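Local coordinates for protein CCMAN5 (Cellulosimicrobium cellulans, PDB 2XSG) that hydrolyses alpha-mannosidic linkages as a family 92 glycoside hydrolase and enables mannose-6-phosphate modification of yeast-produced lysosomal enzymes, at residues A[13-18]-A[314-319]; A[293-298]-A[309-314]; A[610-615]-A[691-696]. One frame throughout, in Å; residues are numbered along the deposited sequence.

Close to the N terminus, the loop residues 13-18 meet helix 306-318 in interaction 1, closing a loop of nearly 300 residues that holds the large antiparallel sheet of the N-terminal region. Interaction 2 is nested inside that loop: strand 293-296 is followed closely by the same helix, which packs back against it. His314 belongs to both, and Asp14 N probably hydrogen-bonds to Thr313 OG1. Interaction 3 follows in series, closing a separate loop between helix 604-616 and residues 691-696. It touches interaction 2 where Asp296 N and Ser298 OG meet Ser696 O and Asp695 OD1. Together the three tie the N-terminal segment, helices 306-318 and 604-616, and the mixed sheet edged by strand 293-296.

Interaction 1 of 3, residues A[13-18]-A[314-319]; sequences VDVFVG and HLYRMF
Tyr316 carries its CG anti to the backbone N (chi1 164°), which swings the ring off helix 306-318 to Val13 and Val15, whereas Arg317 bends at chi2 (-62°) and sends its guanidinium to the carbonyls of Val15 and Val17. Val13 lays CG1 over one face of the Tyr316 ring, 4.0 Å from the ring centroid, a CH-pi contact. That methyl lies closest to Tyr316 CG, at the end of the ring bonded to CB, and CG2 of the same valine rests on the tyrosine's CB. Val15 meets the hydroxyl end of the ring, with its CG1 3.9 Å from Tyr316 CE2.

The loop is shaped by a type I turn from Asp14 to Val17, closed by Val17 N to Asp14 O (3.1 Å), and by an Asx turn in which Asp14 OD1 accepts from Phe16 N at 3.0 Å. In this way the N-terminal segment, whose Val15 and Phe16 also touch strand 106-109, is fastened to a helix of the catalytic region, consistent with the beta-sandwich and (alpha/alpha)6-barrel build of family 92 enzymes.

Arg317 NH2 donates to Val17 O over 3.2 Å with an N-H...O angle of 157°, the oxygen lying near the guanidinium plane; the same NH2 stands 2.9 Å from Val15 O. NH1 is held by Met27 O, so the two terminal nitrogens reach separate pieces of the N-terminal chain. A leucine in place of Arg317 would probably leave the carbonyl oxygens of Val17 and Met27 without this charged donor and the turn less firmly tied to the helix. One helical turn back, the His314 ring brings CE1 within 4.4 Å of Val17 CG1, while its ND1 is hydrogen-bonded to Ser667 OG.

Interaction 2 of 3, residues A[293-298]-A[309-314]; sequences VAIDAS and RLFYTH
Strand 293-296 and the helical residues 309-314 run antiparallel, their axes 10.6 Å apart and at 173° to each other, with Val293 lying across from Tyr312 and Ile295 from Phe311. The strand is an outermost member of the six-stranded mixed sheet, and with helix 306-318, which follows after a short connection and packs back antiparallel on it, it forms a beta-alpha unit.

Val293 and Ile295, two apart on the strand, both point to the helix and receive Phe311 and Tyr312. Phe311, fully extended about chi1 (-180°), sends its ring across to the strand. There Val293 CG1 comes 3.6 Å from Phe311 CZ, the two side chains crossing at about a right angle, and Ile295 directs CD1 over a face of the ring; the modelled spacing of this methyl is too short to be trusted in detail. Phe311 CD2 in turn lies 3.8 Å above the centre of the Tyr312 ring, so an edge atom of Phe311 covers one face of Tyr312. Helix 665-675 packs on Phe311 through Val671 and Ala674.

Tyr312 adds the polar link: OH donates to Val293 O at 2.6 Å. The carbonyl oxygen lies at the edge of the phenol ring, near its plane, while the hydroxyl is tilted 34° from the carbonyl plane, and Ile295 CB packs 3.8 Å from Tyr312 OH.

Interaction 3 of 3, residues A[610-615]-A[691-696]; sequences WARAIY and SPFFDS
Helical residues 610-615 and residues 691-696, a loop that runs into strand 696-700, approach closest, CA to CA, at Arg612 and Ser691, 5.9 Å apart; the helix shows a face formed by Ala611, Arg612 and Tyr615 to the loop. Both segments belong to the family 92 catalytic region, and their contact joins helix 604-616 to the connection that leads from strand 686-689 into the mixed sheet.

Ala611 CB packs beside Ser691 N, and Arg612 CB lies 3.8 Å from Ser691 OG. From there a bend at chi2 (70°) takes the arginine alongside the Phe693 ring and to a bound water. This water lies in the guanidinium plane and accepts from Arg612 NH1 at 2.9 Å. It donates to Ser691 OG at 2.8 Å and to Pro692 O at 2.6 Å, so a single water bridges the cation and two consecutive loop residues. Thr301 OG1 is hydrogen-bonded both to Arg612 NH1 and to Phe693 O, while Ser691 OG has a further partner in Phe719 O.

The apolar half belongs to Phe693, whose CZ reaches Tyr615 CB at 3.7 Å. The tyrosine ring itself leads off to Tyr648 and helix 665-675, with the calcium ion about 13 Å from its side chain.

Further along, Asp695 and Ser696 form a classic beta bulge opposite Asp296 as strand 696-700 begins, while helix 665-675 covers Phe693 through Ala673 and Ala674 and helix 306-318 meets Arg612, Phe693 and Phe694 with Leu307.

Interaction 1 of 3, residues A[13-18]-A[314-319]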
loop_
_atom_site.group_PDB
_atom_site.type_symbol
_atom_site.label_atom_id
_atom_site.label_comp_id
_atom_site.label_asym_id
_atom_site.label_seq_id
_atom_site.Cartn_x
_atom_site.Cartn_y
_atom_site.Cartn_z
ATOM N N VAL A 13 -6.632 -10.286 -13.001
ATOM C CA VAL A 13 -6.787 -9.642 -11.694
ATOM C C VAL A 13 -8.077 -10.107 -10.986
ATOM O O VAL A 13 -9.170 -10.104 -11.577
ATOM C CB VAL A 13 -6.769 -8.091 -11.853
ATOM C CG1 VAL A 13 -7.038 -7.363 -10.549
ATOM C CG2 VAL A 13 -5.436 -7.629 -12.432
ATOM N N ASP A 14 -7.944 -10.505 -9.722
ATOM C CA ASP A 14 -9.102 -10.770 -8.880
ATOM C C ASP A 14 -9.203 -9.681 -7.794
ATOM O O ASP A 14 -8.542 -9.776 -6.746
ATOM C CB ASP A 14 -8.985 -12.172 -8.253
ATOM C CG ASP A 14 -10.241 -12.601 -7.487
ATOM O OD1 ASP A 14 -11.123 -11.757 -7.170
ATOM O OD2 ASP A 14 -10.323 -13.805 -7.166
ATOM N N VAL A 15 -10.047 -8.672 -8.032
ATOM C CA VAL A 15 -10.161 -7.542 -7.101
ATOM C C VAL A 15 -10.789 -7.921 -5.747
ATOM O O VAL A 15 -10.863 -7.097 -4.844
ATOM C CB VAL A 15 -10.910 -6.315 -7.704
ATOM C CG1 VAL A 15 -10.242 -5.819 -8.990
ATOM C CG2 VAL A 15 -12.400 -6.621 -7.930
ATOM N N PHE A 16 -11.243 -9.164 -5.608
ATOM C CA PHE A 16 -11.837 -9.594 -4.345
ATOM C C PHE A 16 -10.831 -10.220 -3.400
ATOM O O PHE A 16 -11.115 -10.411 -2.222
ATOM C CB PHE A 16 -13.013 -10.530 -4.588
ATOM C CG PHE A 16 -14.189 -9.844 -5.206
ATOM C CD1 PHE A 16 -14.955 -8.945 -4.464
ATOM C CD2 PHE A 16 -14.528 -10.097 -6.523
ATOM C CE1 PHE A 16 -16.045 -8.295 -5.035
ATOM C CE2 PHE A 16 -15.615 -9.455 -7.110
ATOM C CZ PHE A 16 -16.379 -8.558 -6.365
ATOM N N VAL A 17 -9.641 -10.504 -3.913
ATOM C CA VAL A 17 -8.580 -11.037 -3.079
ATOM C C VAL A 17 -8.257 -10.034 -1.984
ATOM O O VAL A 17 -7.968 -8.867 -2.266
ATOM C CB VAL A 17 -7.335 -11.393 -3.903
ATOM C CG1 VAL A 17 -6.092 -11.568 -2.979
ATOM C CG2 VAL A 17 -7.624 -12.664 -4.719
ATOM N N GLY A 18 -8.324 -10.497 -0.740
ATOM C CA GLY A 18 -8.027 -9.646 0.410
ATOM C C GLY A 18 -9.193 -8.794 0.931
ATOM O O GLY A 18 -8.988 -7.953 1.807
ATOM N N HIS A 314 -1.732 -8.857 -7.615
ATOM C CA HIS A 314 -0.839 -8.069 -6.767
ATOM C C HIS A 314 -0.103 -6.972 -7.542
ATOM O O HIS A 314 0.209 -5.904 -6.978
ATOM C CB HIS A 314 0.114 -8.956 -5.955
ATOM C CG HIS A 314 -0.596 -9.807 -4.947
ATOM N ND1 HIS A 314 -1.425 -9.275 -3.985
ATOM C CD2 HIS A 314 -0.626 -11.148 -4.769
ATOM C CE1 HIS A 314 -1.929 -10.248 -3.251
ATOM N NE2 HIS A 314 -1.449 -11.394 -3.698
ATOM N N LEU A 315 0.156 -7.198 -8.830
ATOM C CA LEU A 315 0.643 -6.093 -9.654
ATOM C C LEU A 315 -0.413 -4.964 -9.677
ATOM O O LEU A 315 -0.079 -3.765 -9.525
ATOM C CB LEU A 315 0.999 -6.552 -11.072
ATOM C CG LEU A 315 1.787 -5.603 -11.983
ATOM C CD1 LEU A 315 3.190 -5.285 -11.427
ATOM C CD2 LEU A 315 1.900 -6.151 -13.403
ATOM N N TYR A 316 -1.681 -5.343 -9.844
ATOM C CA TYR A 316 -2.783 -4.373 -9.783
ATOM C C TYR A 316 -2.738 -3.570 -8.463
ATOM O O TYR A 316 -2.817 -2.358 -8.467
ATOM C CB TYR A 316 -4.122 -5.087 -10.000
ATOM C CG TYR A 316 -5.362 -4.318 -9.593
ATOM C CD1 TYR A 316 -5.970 -3.404 -10.463
ATOM C CD2 TYR A 316 -5.943 -4.519 -8.346
ATOM C CE1 TYR A 316 -7.125 -2.693 -10.079
ATOM C CE2 TYR A 316 -7.083 -3.818 -7.957
ATOM C CZ TYR A 316 -7.672 -2.911 -8.826
ATOM O OH TYR A 316 -8.809 -2.224 -8.437
ATOM N N ARG A 317 -2.566 -4.270 -7.348
ATOM C CA ARG A 317 -2.516 -3.648 -6.024
ATOM C C ARG A 317 -1.294 -2.736 -5.838
ATOM O O ARG A 317 -1.343 -1.788 -5.052
ATOM C CB ARG A 317 -2.503 -4.726 -4.942
ATOM C CG ARG A 317 -3.746 -5.603 -4.850
ATOM C CD ARG A 317 -4.966 -4.779 -4.512
ATOM N NE ARG A 317 -6.105 -5.619 -4.173
ATOM C CZ ARG A 317 -7.376 -5.218 -4.178
ATOM N NH1 ARG A 317 -7.695 -3.972 -4.513
ATOM N NH2 ARG A 317 -8.331 -6.074 -3.853
ATOM N N MET A 318 -0.204 -3.033 -6.545
ATOM C CA MET A 318 1.012 -2.212 -6.488
ATOM C C MET A 318 0.840 -0.790 -7.050
ATOM O O MET A 318 1.546 0.128 -6.629
ATOM C CB MET A 318 2.189 -2.922 -7.173
ATOM C CG MET A 318 3.467 -2.072 -7.247
ATOM S SD MET A 318 4.789 -2.923 -8.158
ATOM C CE MET A 318 4.295 -4.561 -7.830
ATOM N N PHE A 319 -0.106 -0.619 -7.972
ATOM C CA PHE A 319 -0.404 0.687 -8.572
ATOM C C PHE A 319 -1.671 1.331 -7.960
ATOM O O PHE A 319 -2.652 1.573 -8.664
ATOM C CB PHE A 319 -0.554 0.546 -10.109
ATOM C CG PHE A 319 0.745 0.249 -10.828
ATOM C CD1 PHE A 319 1.506 1.282 -11.377
ATOM C CD2 PHE A 319 1.201 -1.054 -10.962
ATOM C CE1 PHE A 319 2.722 1.017 -12.055
ATOM C CE2 PHE A 319 2.412 -1.342 -11.623
ATOM C CZ PHE A 319 3.171 -0.311 -12.169
#

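Interaction 2 of 3, residues A[293-298]-A[309-314]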
loop_
_atom_site.group_PDB
_atom_site.type_symbol
_atom_site.label_atom_id
_atom_site.label_comp_id
_atom_site.label_asym_id
_atom_site.label_seq_id
_atom_site.Cartn_x
_atom_site.Cartn_y
_atom_site.Cartn_z
ATOM N N VAL A 293 4.653 -5.817 -17.325
ATOM C CA VAL A 293 5.203 -7.140 -17.010
ATOM C C VAL A 293 4.471 -8.257 -17.757
ATOM O O VAL A 293 3.257 -8.465 -17.576
ATOM C CB VAL A 293 5.178 -7.445 -15.508
ATOM C CG1 VAL A 293 6.019 -8.698 -15.220
ATOM C CG2 VAL A 293 5.707 -6.264 -14.724
ATOM N N ALA A 294 5.211 -8.961 -18.607
ATOM C CA ALA A 294 4.665 -10.074 -19.379
ATOM C C ALA A 294 5.260 -11.380 -18.907
ATOM O O ALA A 294 6.479 -11.547 -18.850
ATOM C CB ALA A 294 4.907 -9.883 -20.874
ATOM N N ILE A 295 4.381 -12.319 -18.587
ATOM C CA ILE A 295 4.786 -13.574 -17.974
ATOM C C ILE A 295 4.447 -14.810 -18.828
ATOM O O ILE A 295 3.380 -14.918 -19.428
ATOM C CB ILE A 295 4.188 -13.671 -16.563
ATOM C CG1 ILE A 295 4.996 -12.799 -15.620
ATOM C CG2 ILE A 295 4.161 -15.103 -16.057
ATOM C CD1 ILE A 295 4.302 -12.540 -14.384
ATOM N N ASP A 296 5.395 -15.738 -18.855
ATOM C CA ASP A 296 5.224 -17.031 -19.470
ATOM C C ASP A 296 5.411 -18.017 -18.315
ATOM O O ASP A 296 6.512 -18.163 -17.788
ATOM C CB ASP A 296 6.281 -17.199 -20.584
ATOM C CG ASP A 296 6.388 -18.633 -21.111
ATOM O OD1 ASP A 296 5.586 -19.508 -20.718
ATOM O OD2 ASP A 296 7.298 -18.891 -21.930
ATOM N N ALA A 297 4.322 -18.655 -17.895
ATOM C CA ALA A 297 4.345 -19.573 -16.747
ATOM C C ALA A 297 3.879 -20.973 -17.156
ATOM O O ALA A 297 2.709 -21.173 -17.435
ATOM C CB ALA A 297 3.475 -19.036 -15.629
ATOM N N SER A 298 4.806 -21.931 -17.181
ATOM C CA SER A 298 4.506 -23.317 -17.563
ATOM C C SER A 298 3.574 -23.989 -16.568
ATOM O O SER A 298 3.445 -23.550 -15.422
ATOM C CB SER A 298 5.799 -24.149 -17.627
ATOM O OG SER A 298 6.409 -24.231 -16.329
ATOM N N ARG A 309 -2.495 -15.548 -11.891
ATOM C CA ARG A 309 -3.573 -14.657 -11.455
ATOM C C ARG A 309 -3.170 -13.883 -10.191
ATOM O O ARG A 309 -3.445 -12.681 -10.057
ATOM C CB ARG A 309 -4.851 -15.449 -11.207
ATOM C CG ARG A 309 -5.610 -15.794 -12.464
ATOM C CD ARG A 309 -6.442 -17.043 -12.257
ATOM N NE ARG A 309 -7.575 -17.099 -13.168
ATOM C CZ ARG A 309 -7.528 -17.541 -14.422
ATOM N NH1 ARG A 309 -6.382 -17.970 -14.959
ATOM N NH2 ARG A 309 -8.633 -17.545 -15.152
ATOM N N LEU A 310 -2.514 -14.588 -9.271
ATOM C CA LEU A 310 -2.010 -13.985 -8.048
ATOM C C LEU A 310 -1.012 -12.901 -8.385
ATOM O O LEU A 310 -1.112 -11.799 -7.861
ATOM C CB LEU A 310 -1.333 -15.013 -7.155
ATOM C CG LEU A 310 -2.111 -15.594 -6.004
ATOM C CD1 LEU A 310 -1.202 -16.618 -5.306
ATOM C CD2 LEU A 310 -2.615 -14.505 -5.018
ATOM N N PHE A 311 -0.060 -13.192 -9.275
ATOM C CA PHE A 311 0.862 -12.152 -9.719
ATOM C C PHE A 311 0.144 -10.887 -10.216
ATOM O O PHE A 311 0.437 -9.776 -9.738
ATOM C CB PHE A 311 1.828 -12.668 -10.786
ATOM C CG PHE A 311 2.783 -11.639 -11.259
ATOM C CD1 PHE A 311 3.936 -11.357 -10.530
ATOM C CD2 PHE A 311 2.520 -10.905 -12.411
ATOM C CE1 PHE A 311 4.803 -10.374 -10.951
ATOM C CE2 PHE A 311 3.385 -9.911 -12.830
ATOM C CZ PHE A 311 4.534 -9.650 -12.103
ATOM N N TYR A 312 -0.768 -11.044 -11.179
ATOM C CA TYR A 312 -1.420 -9.881 -11.797
ATOM C C TYR A 312 -2.354 -9.123 -10.839
ATOM O O TYR A 312 -2.489 -7.899 -10.940
ATOM C CB TYR A 312 -2.071 -10.207 -13.158
ATOM C CG TYR A 312 -1.009 -10.331 -14.244
ATOM C CD1 TYR A 312 -0.328 -9.192 -14.726
ATOM C CD2 TYR A 312 -0.653 -11.568 -14.756
ATOM C CE1 TYR A 312 0.664 -9.306 -15.688
ATOM C CE2 TYR A 312 0.336 -11.697 -15.720
ATOM C CZ TYR A 312 1.004 -10.556 -16.171
ATOM O OH TYR A 312 1.978 -10.684 -17.121
ATOM N N THR A 313 -2.972 -9.857 -9.920
ATOM C CA THR A 313 -3.787 -9.270 -8.871
ATOM C C THR A 313 -2.910 -8.366 -7.988
ATOM O O THR A 313 -3.296 -7.237 -7.663
ATOM C CB THR A 313 -4.480 -10.359 -8.017
ATOM O OG1 THR A 313 -5.363 -11.141 -8.845
ATOM C CG2 THR A 313 -5.263 -9.729 -6.851
ATOM N N HIS A 314 -1.732 -8.857 -7.615
ATOM C CA HIS A 314 -0.839 -8.069 -6.767
ATOM C C HIS A 314 -0.103 -6.972 -7.542
ATOM O O HIS A 314 0.209 -5.904 -6.978
ATOM C CB HIS A 314 0.114 -8.956 -5.955
ATOM C CG HIS A 314 -0.596 -9.807 -4.947
ATOM N ND1 HIS A 314 -1.425 -9.275 -3.985
ATOM C CD2 HIS A 314 -0.626 -11.148 -4.769
ATOM C CE1 HIS A 314 -1.929 -10.248 -3.251
ATOM N NE2 HIS A 314 -1.449 -11.394 -3.698
#

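Interaction 3 of 3, residues A[610-615]-A[691-696]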
loop_
_atom_site.group_PDB
_atom_site.type_symbol
_atom_site.label_atom_id
_atom_site.label_comp_id
_atom_site.label_asym_id
_atom_site.label_seq_id
_atom_site.Cartn_x
_atom_site.Cartn_y
_atom_site.Cartn_z
ATOM N N TRP A 610 13.154 -20.155 0.926
ATOM C CA TRP A 610 12.225 -19.359 1.722
ATOM C C TRP A 610 11.403 -18.383 0.910
ATOM O O TRP A 610 10.216 -18.189 1.203
ATOM C CB TRP A 610 12.953 -18.650 2.874
ATOM C CG TRP A 610 13.230 -19.629 3.972
ATOM C CD1 TRP A 610 14.452 -20.122 4.362
ATOM C CD2 TRP A 610 12.247 -20.296 4.778
ATOM N NE1 TRP A 610 14.280 -21.033 5.384
ATOM C CE2 TRP A 610 12.940 -21.152 5.659
ATOM C CE3 TRP A 610 10.843 -20.222 4.863
ATOM C CZ2 TRP A 610 12.282 -21.939 6.603
ATOM C CZ3 TRP A 610 10.188 -21.010 5.799
ATOM C CH2 TRP A 610 10.909 -21.854 6.658
ATOM N N ALA A 611 12.025 -17.783 -0.109
ATOM C CA ALA A 611 11.300 -16.912 -1.043
ATOM C C ALA A 611 10.186 -17.678 -1.758
ATOM O O ALA A 611 9.028 -17.248 -1.752
ATOM C CB ALA A 611 12.243 -16.269 -2.046
ATOM N N ARG A 612 10.518 -18.827 -2.341
ATOM C CA ARG A 612 9.495 -19.626 -3.002
ATOM C C ARG A 612 8.418 -20.104 -2.013
ATOM O O ARG A 612 7.227 -20.098 -2.348
ATOM C CB ARG A 612 10.115 -20.798 -3.780
ATOM C CG ARG A 612 9.115 -21.599 -4.611
ATOM C CD ARG A 612 8.573 -20.835 -5.808
ATOM N NE ARG A 612 7.401 -21.487 -6.411
ATOM C CZ ARG A 612 7.300 -21.845 -7.692
ATOM N NH1 ARG A 612 8.289 -21.609 -8.547
ATOM N NH2 ARG A 612 6.178 -22.412 -8.138
ATOM N N ALA A 613 8.829 -20.477 -0.799
ATOM C CA ALA A 613 7.912 -21.057 0.205
ATOM C C ALA A 613 6.907 -20.054 0.790
ATOM O O ALA A 613 5.684 -20.297 0.804
ATOM C CB ALA A 613 8.716 -21.735 1.336
ATOM N N ILE A 614 7.426 -18.931 1.281
ATOM C CA ILE A 614 6.582 -17.896 1.888
ATOM C C ILE A 614 5.537 -17.411 0.892
ATOM O O ILE A 614 4.376 -17.212 1.246
ATOM C CB ILE A 614 7.427 -16.702 2.430
ATOM C CG1 ILE A 614 8.307 -17.156 3.605
ATOM C CG2 ILE A 614 6.512 -15.528 2.942
ATOM C CD1 ILE A 614 9.483 -16.212 3.920
ATOM N N TYR A 615 5.942 -17.223 -0.354
ATOM C CA TYR A 615 5.054 -16.555 -1.320
ATOM C C TYR A 615 4.178 -17.502 -2.143
ATOM O O TYR A 615 3.164 -17.073 -2.681
ATOM C CB TYR A 615 5.842 -15.623 -2.240
ATOM C CG TYR A 615 6.417 -14.449 -1.506
ATOM C CD1 TYR A 615 5.647 -13.313 -1.277
ATOM C CD2 TYR A 615 7.729 -14.480 -1.024
ATOM C CE1 TYR A 615 6.151 -12.229 -0.590
ATOM C CE2 TYR A 615 8.257 -13.398 -0.333
ATOM C CZ TYR A 615 7.459 -12.263 -0.121
ATOM O OH TYR A 615 7.972 -11.181 0.559
ATOM N N SER A 691 14.112 -16.429 -5.773
ATOM C CA SER A 691 13.714 -17.586 -6.565
ATOM C C SER A 691 12.636 -17.185 -7.573
ATOM O O SER A 691 11.441 -17.295 -7.275
ATOM C CB SER A 691 13.218 -18.704 -5.637
ATOM O OG SER A 691 12.799 -19.852 -6.367
ATOM N N PRO A 692 13.047 -16.703 -8.769
ATOM C CA PRO A 692 12.052 -16.293 -9.770
ATOM C C PRO A 692 11.015 -17.390 -10.005
ATOM O O PRO A 692 11.391 -18.556 -10.182
ATOM C CB PRO A 692 12.869 -16.056 -11.054
ATOM C CG PRO A 692 14.301 -16.074 -10.669
ATOM C CD PRO A 692 14.440 -16.535 -9.233
ATOM N N PHE A 693 9.732 -17.018 -10.013
ATOM C CA PHE A 693 8.631 -17.991 -10.087
ATOM C C PHE A 693 8.390 -18.546 -11.475
ATOM O O PHE A 693 7.933 -19.671 -11.603
ATOM C CB PHE A 693 7.278 -17.394 -9.655
ATOM C CG PHE A 693 7.237 -16.820 -8.265
ATOM C CD1 PHE A 693 8.322 -16.906 -7.395
ATOM C CD2 PHE A 693 6.056 -16.234 -7.816
ATOM C CE1 PHE A 693 8.244 -16.376 -6.126
ATOM C CE2 PHE A 693 5.969 -15.691 -6.549
ATOM C CZ PHE A 693 7.064 -15.766 -5.696
ATOM N N PHE A 694 8.640 -17.738 -12.502
ATOM C CA PHE A 694 8.133 -18.037 -13.845
ATOM C C PHE A 694 9.227 -18.347 -14.859
ATOM O O PHE A 694 10.367 -17.888 -14.722
ATOM C CB PHE A 694 7.250 -16.889 -14.342
ATOM C CG PHE A 694 6.121 -16.543 -13.397
ATOM C CD1 PHE A 694 5.127 -17.463 -13.110
ATOM C CD2 PHE A 694 6.055 -15.301 -12.795
ATOM C CE1 PHE A 694 4.082 -17.140 -12.231
ATOM C CE2 PHE A 694 5.017 -14.972 -11.917
ATOM C CZ PHE A 694 4.032 -15.886 -11.645
ATOM N N ASP A 695 8.868 -19.128 -15.873
ATOM C CA ASP A 695 9.801 -19.516 -16.932
ATOM C C ASP A 695 10.436 -18.298 -17.594
ATOM O O ASP A 695 11.631 -18.291 -17.850
ATOM C CB ASP A 695 9.103 -20.388 -17.983
ATOM C CG ASP A 695 8.538 -21.647 -17.390
ATOM O OD1 ASP A 695 7.717 -21.522 -16.457
ATOM O OD2 ASP A 695 8.924 -22.753 -17.843
ATOM N N SER A 696 9.623 -17.281 -17.868
ATOM C CA SER A 696 10.105 -16.011 -18.386
ATOM C C SER A 696 9.268 -14.875 -17.788
ATOM O O SER A 696 8.037 -14.989 -17.693
ATOM C CB SER A 696 10.016 -15.986 -19.922
ATOM O OG SER A 696 10.462 -14.737 -20.444
HETATM O O HOH W 1 10.956 -20.411 -8.419
#